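Long-range contacts in probable ss-1,3-N-acetylglucosaminyltransferase (Staphylococcus aureus subsp. aureus N315, PDB 6H1J), which is a probable family 2 glycosyltransferase that couples a GT-A-type domain to a helical linker domain of the TarS family: residues B[191-196]-B[245-250]; B[306-311]-B[328-333]. All blocks are in the same frame, centred on the assembly; numbering follows the deposited sequence.

Contact 1 (191-196 with 245-250) is a surface contact that joins the loop before helix 198-207 to helix 244-256, whereas contact 2 (306-311 with 328-333) is largely buried and ties the end of helix 294-308 to helix 324-331 within the linker region. Their centres lie about 17 Å apart, and they meet where Phe245, Ile248 and Asn249 pack on Thr307 and Lys310, so helices 244-256 and 294-308 connect them. The chemistry differs accordingly: two hydroxyls and a phenylalanine ring serve the first, while an arginine and an asparagine, exchanging bonds with backbone carbonyls over an isoleucine, hold the second.

Contact 1: B[191-196]-B[245-250]; sequences KTFSKT and FATINE
Ser194 OG is held between two oxygens, Thr247 OG1 on helix 244-256 and Thr196 O in its own loop. Ser194 OG donates to Thr196 O at 2.6 Å, almost straight onto the carbonyl (C=O...donor angle 164°). The separation of Ser194 OG from Thr247 OG1, 2.5 Å, is very short for a hydrogen bond and its exact length is doubtful. Glu198 of helix 198-207 also makes a weak hydrogen bond with Thr247 OG1. With chi1 at 49°, the serine hydroxyl sits between its backbone N and carbonyl carbon and can serve loop and helix together. Phe193 packs beside this polar pair. Phe193 CB rests 3.4 Å from Thr247 OG1. Phe193 CG lies 4.0 Å from Ala246 CB, and Phe193 CE2 3.7 Å from Glu250 CG, all three helix residues approaching the ring obliquely. The Glu250 side chain, bent beyond CB, passes at about a right angle to Phe193, yet its carboxylate plane is only 19° from that of the ring. Backbone bonds from Phe193 to Asn242 and Gln243 pin the loop near the start of helix 244-256. Leu201 of helix 198-207 touches Thr247 and Glu250, while Phe245 turns to Trp300 and Phe304 of helix 294-308.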
ATOM      1  N   LYS B 191      -6.294  33.264 -17.806  1.00 32.68           N
ATOM      2  CA  LYS B 191      -5.247  33.496 -16.786  1.00 37.38           C
ATOM      3  C   LYS B 191      -3.904  32.921 -17.276  1.00 43.22           C
ATOM      4  O   LYS B 191      -3.855  32.181 -18.294  1.00 38.14           O
ATOM      5  CB  LYS B 191      -5.632  32.863 -15.444  1.00 35.48           C
ATOM      6  CG  LYS B 191      -6.981  33.268 -14.870  1.00 39.79           C
ATOM      7  CD  LYS B 191      -7.249  34.759 -14.885  1.00 41.73           C
ATOM      8  N   THR B 192      -2.840  33.210 -16.506  1.00 43.19           N
ATOM      9  CA  THR B 192      -1.454  32.843 -16.821  1.00 41.49           C
ATOM     10  C   THR B 192      -0.792  32.084 -15.655  1.00 46.31           C
ATOM     11  O   THR B 192       0.455  32.107 -15.511  1.00 40.24           O
ATOM     12  CB  THR B 192      -0.666  34.116 -17.158  1.00 43.84           C
ATOM     13  OG1 THR B 192      -0.492  34.862 -15.954  1.00 45.93           O
ATOM     14  CG2 THR B 192      -1.349  35.000 -18.178  1.00 44.20           C
ATOM     15  N   PHE B 193      -1.601  31.410 -14.818  1.00 49.20           N
ATOM     16  CA  PHE B 193      -1.087  30.587 -13.686  1.00 49.87           C
ATOM     17  C   PHE B 193      -0.189  29.446 -14.175  1.00 48.84           C
ATOM     18  O   PHE B 193       0.847  29.171 -13.550  1.00 49.62           O
ATOM     19  CB  PHE B 193      -2.205  29.903 -12.896  1.00 52.28           C
ATOM     20  CG  PHE B 193      -3.110  30.849 -12.164  1.00 56.06           C
ATOM     21  CD1 PHE B 193      -2.597  31.720 -11.213  1.00 60.61           C
ATOM     22  CD2 PHE B 193      -4.468  30.876 -12.439  1.00 56.93           C
ATOM     23  CE1 PHE B 193      -3.431  32.597 -10.535  1.00 60.89           C
ATOM     24  CE2 PHE B 193      -5.296  31.762 -11.767  1.00 61.87           C
ATOM     25  CZ  PHE B 193      -4.777  32.619 -10.817  1.00 60.38           C
ATOM     26  N   SER B 194      -0.618  28.763 -15.249  1.00 46.56           N
ATOM     27  CA  SER B 194       0.023  27.517 -15.704  1.00 46.95           C
ATOM     28  C   SER B 194       0.093  27.422 -17.236  1.00 48.65           C
ATOM     29  O   SER B 194      -0.577  28.150 -17.973  1.00 49.80           O
ATOM     30  CB  SER B 194      -0.673  26.310 -15.127  1.00 46.74           C
ATOM     31  OG  SER B 194      -2.082  26.394 -15.300  1.00 42.00           O
ATOM     32  N   LYS B 195       0.948  26.498 -17.690  1.00 53.44           N
ATOM     33  CA  LYS B 195       1.208  26.264 -19.112  1.00 58.49           C
ATOM     34  C   LYS B 195       0.001  25.527 -19.691  1.00 51.04           C
ATOM     35  O   LYS B 195      -0.383  25.767 -20.824  1.00 50.17           O
ATOM     36  CB  LYS B 195       2.523  25.491 -19.305  1.00 57.42           C
ATOM     37  N   THR B 196      -0.614  24.684 -18.851  1.00 43.52           N
ATOM     38  CA  THR B 196      -1.743  23.846 -19.205  1.00 43.63           C
ATOM     39  C   THR B 196      -2.989  24.248 -18.384  1.00 44.89           C
ATOM     40  O   THR B 196      -2.919  24.898 -17.314  1.00 40.18           O
ATOM     41  CB  THR B 196      -1.434  22.354 -18.982  1.00 46.04           C
ATOM     42  OG1 THR B 196      -1.296  22.091 -17.585  1.00 45.82           O
ATOM     43  CG2 THR B 196      -0.173  21.879 -19.674  1.00 47.24           C
ATOM     44  N   PHE B 245      -1.646  23.385 -10.161  1.00 24.28           N
ATOM     45  CA  PHE B 245      -2.678  23.272  -9.126  1.00 22.30           C
ATOM     46  C   PHE B 245      -3.279  24.646  -8.790  1.00 24.12           C
ATOM     47  O   PHE B 245      -4.337  24.661  -8.191  1.00 23.46           O
ATOM     48  CB  PHE B 245      -2.184  22.497  -7.911  1.00 22.49           C
ATOM     49  CG  PHE B 245      -2.031  21.042  -8.243  1.00 21.93           C
ATOM     50  CD1 PHE B 245      -3.153  20.257  -8.442  1.00 23.33           C
ATOM     51  CD2 PHE B 245      -0.778  20.490  -8.464  1.00 23.11           C
ATOM     52  CE1 PHE B 245      -3.026  18.929  -8.816  1.00 22.70           C
ATOM     53  CE2 PHE B 245      -0.658  19.171  -8.857  1.00 22.55           C
ATOM     54  CZ  PHE B 245      -1.776  18.393  -9.005  1.00 24.39           C
ATOM     55  N   ALA B 246      -2.638  25.762  -9.175  1.00 23.83           N
ATOM     56  CA  ALA B 246      -3.292  27.078  -9.021  1.00 26.21           C
ATOM     57  C   ALA B 246      -4.534  27.103  -9.924  1.00 27.82           C
ATOM     58  O   ALA B 246      -5.613  27.555  -9.517  1.00 26.38           O
ATOM     59  CB  ALA B 246      -2.354  28.215  -9.313  1.00 27.33           C
ATOM     60  N   THR B 247      -4.389  26.517 -11.115  1.00 26.42           N
ATOM     61  CA  THR B 247      -5.473  26.456 -12.077  1.00 27.25           C
ATOM     62  C   THR B 247      -6.573  25.493 -11.596  1.00 23.68           C
ATOM     63  O   THR B 247      -7.774  25.806 -11.717  1.00 22.16           O
ATOM     64  CB  THR B 247      -4.922  26.115 -13.464  1.00 29.59           C
ATOM     65  OG1 THR B 247      -3.945  27.112 -13.798  1.00 29.99           O
ATOM     66  CG2 THR B 247      -6.006  26.063 -14.518  1.00 28.52           C
ATOM     67  N   ILE B 248      -6.183  24.307 -11.105  1.00 22.99           N
ATOM     68  CA  ILE B 248      -7.138  23.306 -10.640  1.00 21.70           C
ATOM     69  C   ILE B 248      -7.922  23.913  -9.477  1.00 19.57           C
ATOM     70  O   ILE B 248      -9.153  23.782  -9.409  1.00 19.95           O
ATOM     71  CB  ILE B 248      -6.463  21.965 -10.280  1.00 23.43           C
ATOM     72  CG1 ILE B 248      -5.744  21.316 -11.467  1.00 24.07           C
ATOM     73  CG2 ILE B 248      -7.440  20.988  -9.631  1.00 22.66           C
ATOM     74  CD1 ILE B 248      -6.548  21.163 -12.740  1.00 24.38           C
ATOM     75  N   ASN B 249      -7.233  24.630  -8.600  1.00 18.74           N
ATOM     76  CA  ASN B 249      -7.863  25.262  -7.420  1.00 20.51           C
ATOM     77  C   ASN B 249      -8.946  26.254  -7.864  1.00 21.64           C
ATOM     78  O   ASN B 249     -10.049  26.331  -7.284  1.00 19.58           O
ATOM     79  CB  ASN B 249      -6.817  25.989  -6.586  1.00 22.50           C
ATOM     80  CG  ASN B 249      -7.400  26.651  -5.355  1.00 25.80           C
ATOM     81  OD1 ASN B 249      -7.259  27.857  -5.211  1.00 31.43           O
ATOM     82  ND2 ASN B 249      -8.055  25.897  -4.475  1.00 25.33           N
ATOM     83  N   GLU B 250      -8.630  27.041  -8.901  1.00 20.57           N
ATOM     84  CA  GLU B 250      -9.577  28.040  -9.425  1.00 22.37           C
ATOM     85  C   GLU B 250     -10.785  27.354 -10.062  1.00 19.72           C
ATOM     86  O   GLU B 250     -11.866  27.905  -9.980  1.00 21.50           O
ATOM     87  CB  GLU B 250      -8.902  28.981 -10.424  1.00 26.22           C
ATOM     88  CG  GLU B 250      -7.848  29.869  -9.797  1.00 31.47           C
ATOM     89  CD  GLU B 250      -8.352  30.942  -8.836  1.00 43.12           C
ATOM     90  OE1 GLU B 250      -9.459  31.478  -9.070  1.00 53.85           O
ATOM     91  OE2 GLU B 250      -7.628  31.258  -7.854  1.00 53.63           O
TER

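Contact 2: B[306-311]-B[328-333]; sequences KTINKV and EAIRQN
A type I beta turn from Ile308 to Val311, at the end of helix 294-308 in the linker domain, receives the side chain of Arg331. The guanidinium meets Val311 O end-on with two nitrogens, Arg331 NH1 at 3.1 Å and Arg331 NH2 at 3.2 Å. NH1 approaches at a C=O...donor angle of 160°, whereas NH2 lies well above the carbonyl plane. Arg331 NH1 also donates to a lone pair of Asn309 OD1, at a longer 3.3 Å. The other arm of this amide returns the bond: Asn309 ND2 donates to Arg331 O at 2.8 Å, almost straight (175°) and in the amide plane, so the two residues are joined by their side chains and by a backbone carbonyl. The carbonyl used lies near the C-terminal end of helix 324-331, where Asn333 takes positive phi in a Schellman motif. Extended from CG to NE, the arginine chain passes at about a right angle to Ile308, whose CG1 lies over one guanidinium face, 4.1 Å above the plane; chi1 of -159° sets that branch anti to the backbone N. Ile308 CG2 meanwhile meets Ile330 CG2 at 4.0 Å. A salt bridge from Arg331 NH2 to Asp316 OD1 probably offsets the positive charge of this buried group.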
ATOM      1  N   LYS B 306      -3.074  19.830  -1.032  1.00 22.41           N
ATOM      2  CA  LYS B 306      -3.562  21.014  -0.402  1.00 26.20           C
ATOM      3  C   LYS B 306      -4.690  21.619  -1.250  1.00 25.33           C
ATOM      4  O   LYS B 306      -5.611  22.224  -0.691  1.00 22.23           O
ATOM      5  CB  LYS B 306      -2.426  21.980  -0.074  1.00 29.85           C
ATOM      6  CG  LYS B 306      -1.832  22.745  -1.226  1.00 37.08           C
ATOM      7  CD  LYS B 306      -0.687  23.641  -0.785  1.00 43.58           C
ATOM      8  CE  LYS B 306       0.581  22.877  -0.447  1.00 45.50           C
ATOM      9  NZ  LYS B 306       1.293  23.490   0.704  1.00 50.62           N
ATOM     10  N   THR B 307      -4.673  21.350  -2.563  1.00 22.49           N
ATOM     11  CA  THR B 307      -5.747  21.782  -3.441  1.00 21.42           C
ATOM     12  C   THR B 307      -7.017  20.973  -3.146  1.00 21.53           C
ATOM     13  O   THR B 307      -8.092  21.524  -2.973  1.00 17.98           O
ATOM     14  CB  THR B 307      -5.325  21.695  -4.912  1.00 22.61           C
ATOM     15  OG1 THR B 307      -4.212  22.589  -5.043  1.00 22.39           O
ATOM     16  CG2 THR B 307      -6.461  22.010  -5.858  1.00 22.48           C
ATOM     17  N   ILE B 308      -6.903  19.653  -3.139  1.00 21.40           N
ATOM     18  CA  ILE B 308      -8.074  18.823  -2.912  1.00 22.26           C
ATOM     19  C   ILE B 308      -8.577  19.000  -1.475  1.00 22.60           C
ATOM     20  O   ILE B 308      -9.788  18.862  -1.243  1.00 22.48           O
ATOM     21  CB  ILE B 308      -7.798  17.342  -3.220  1.00 26.01           C
ATOM     22  CG1 ILE B 308      -9.086  16.563  -3.474  1.00 33.85           C
ATOM     23  CG2 ILE B 308      -7.018  16.718  -2.098  1.00 28.24           C
ATOM     24  CD1 ILE B 308      -9.948  17.167  -4.549  1.00 38.32           C
ATOM     25  N   ASN B 309      -7.704  19.313  -0.509  1.00 22.23           N
ATOM     26  CA  ASN B 309      -8.192  19.446   0.882  1.00 23.10           C
ATOM     27  C   ASN B 309      -8.986  20.745   1.085  1.00 23.42           C
ATOM     28  O   ASN B 309      -9.619  20.915   2.133  1.00 23.00           O
ATOM     29  CB  ASN B 309      -7.103  19.261   1.928  1.00 23.92           C
ATOM     30  CG  ASN B 309      -6.802  17.781   2.109  1.00 26.09           C
ATOM     31  OD1 ASN B 309      -7.678  16.916   1.938  1.00 27.93           O
ATOM     32  ND2 ASN B 309      -5.559  17.473   2.376  1.00 23.94           N
ATOM     33  N   LYS B 310      -9.061  21.594   0.067  1.00 22.45           N
ATOM     34  CA  LYS B 310      -9.998  22.747   0.107  1.00 23.21           C
ATOM     35  C   LYS B 310     -11.377  22.386  -0.466  1.00 21.68           C
ATOM     36  O   LYS B 310     -12.305  23.216  -0.418  1.00 23.26           O
ATOM     37  CB  LYS B 310      -9.356  23.908  -0.646  1.00 25.41           C
ATOM     38  CG  LYS B 310      -8.200  24.527   0.122  1.00 28.20           C
ATOM     39  CD  LYS B 310      -7.585  25.676  -0.606  1.00 33.71           C
ATOM     40  CE  LYS B 310      -6.352  25.338  -1.407  1.00 35.11           C
ATOM     41  NZ  LYS B 310      -5.657  26.579  -1.822  1.00 38.20           N
ATOM     42  N   VAL B 311     -11.500  21.186  -1.034  1.00 18.42           N
ATOM     43  CA  VAL B 311     -12.726  20.672  -1.577  1.00 19.85           C
ATOM     44  C   VAL B 311     -13.397  19.841  -0.476  1.00 20.72           C
ATOM     45  O   VAL B 311     -12.768  18.938   0.084  1.00 18.99           O
ATOM     46  CB  VAL B 311     -12.484  19.824  -2.834  1.00 20.78           C
ATOM     47  CG1 VAL B 311     -13.788  19.315  -3.440  1.00 20.86           C
ATOM     48  CG2 VAL B 311     -11.664  20.602  -3.858  1.00 23.81           C
ATOM     49  N   GLU B 328      -8.037   9.114  -1.184  1.00 20.67           N
ATOM     50  CA  GLU B 328      -7.788   9.309   0.251  1.00 21.54           C
ATOM     51  C   GLU B 328      -6.280   9.512   0.498  1.00 21.12           C
ATOM     52  O   GLU B 328      -5.877  10.344   1.349  1.00 19.72           O
ATOM     53  CB  GLU B 328      -8.362   8.153   1.068  1.00 24.40           C
ATOM     54  CG  GLU B 328      -8.229   8.355   2.565  1.00 27.07           C
ATOM     55  CD  GLU B 328      -8.974   9.592   3.052  1.00 31.54           C
ATOM     56  OE1 GLU B 328     -10.147   9.749   2.662  1.00 33.85           O
ATOM     57  OE2 GLU B 328      -8.375  10.415   3.785  1.00 27.01           O
ATOM     58  N   ALA B 329      -5.447   8.777  -0.252  1.00 19.58           N
ATOM     59  CA  ALA B 329      -4.006   8.906  -0.134  1.00 20.25           C
ATOM     60  C   ALA B 329      -3.533  10.320  -0.485  1.00 21.95           C
ATOM     61  O   ALA B 329      -2.685  10.888   0.224  1.00 20.46           O
ATOM     62  CB  ALA B 329      -3.344   7.848  -0.979  1.00 21.97           C
ATOM     63  N   ILE B 330      -4.148  10.934  -1.514  1.00 20.34           N
ATOM     64  CA  ILE B 330      -3.832  12.293  -1.857  1.00 19.79           C
ATOM     65  C   ILE B 330      -4.261  13.247  -0.734  1.00 19.12           C
ATOM     66  O   ILE B 330      -3.483  14.171  -0.342  1.00 19.67           O
ATOM     67  CB  ILE B 330      -4.406  12.658  -3.245  1.00 20.57           C
ATOM     68  CG1 ILE B 330      -3.695  11.878  -4.362  1.00 22.31           C
ATOM     69  CG2 ILE B 330      -4.287  14.154  -3.476  1.00 22.25           C
ATOM     70  CD1 ILE B 330      -4.490  11.725  -5.639  1.00 21.61           C
ATOM     71  N   ARG B 331      -5.484  13.081  -0.220  1.00 20.51           N
ATOM     72  CA  ARG B 331      -5.977  13.897   0.894  1.00 21.80           C
ATOM     73  C   ARG B 331      -5.044  13.801   2.108  1.00 22.84           C
ATOM     74  O   ARG B 331      -4.747  14.823   2.732  1.00 23.81           O
ATOM     75  CB  ARG B 331      -7.389  13.499   1.312  1.00 22.99           C
ATOM     76  CG  ARG B 331      -8.478  13.984   0.373  1.00 22.85           C
ATOM     77  CD  ARG B 331      -9.834  14.067   1.070  1.00 23.23           C
ATOM     78  NE  ARG B 331     -10.876  14.480   0.124  1.00 22.08           N
ATOM     79  CZ  ARG B 331     -11.244  15.725  -0.076  1.00 20.03           C
ATOM     80  NH1 ARG B 331     -10.625  16.699   0.574  1.00 19.29           N
ATOM     81  NH2 ARG B 331     -12.268  15.969  -0.887  1.00 19.74           N
ATOM     82  N   GLN B 332      -4.559  12.589   2.397  1.00 22.12           N
ATOM     83  CA  GLN B 332      -3.626  12.361   3.499  1.00 24.66           C
ATOM     84  C   GLN B 332      -2.192  12.814   3.185  1.00 23.56           C
ATOM     85  O   GLN B 332      -1.329  12.749   4.090  1.00 23.47           O
ATOM     86  CB  GLN B 332      -3.585  10.867   3.855  1.00 23.66           C
ATOM     87  CG  GLN B 332      -4.914  10.317   4.367  1.00 25.05           C
ATOM     88  CD  GLN B 332      -5.380  10.960   5.645  1.00 28.27           C
ATOM     89  OE1 GLN B 332      -4.598  11.485   6.420  1.00 29.90           O
ATOM     90  NE2 GLN B 332      -6.675  10.903   5.890  1.00 28.28           N
ATOM     91  N   ASN B 333      -1.874  13.120   1.922  1.00 22.95           N
ATOM     92  CA  ASN B 333      -0.556  13.656   1.581  1.00 25.47           C
ATOM     93  C   ASN B 333       0.512  12.572   1.831  1.00 26.19           C
ATOM     94  O   ASN B 333       1.564  12.862   2.397  1.00 25.17           O
ATOM     95  CB  ASN B 333      -0.225  14.906   2.408  1.00 27.00           C
ATOM     96  CG  ASN B 333       0.928  15.696   1.838  1.00 30.63           C
ATOM     97  OD1 ASN B 333       1.152  15.677   0.633  1.00 34.26           O
ATOM     98  ND2 ASN B 333       1.642  16.425   2.680  1.00 35.01           N
TER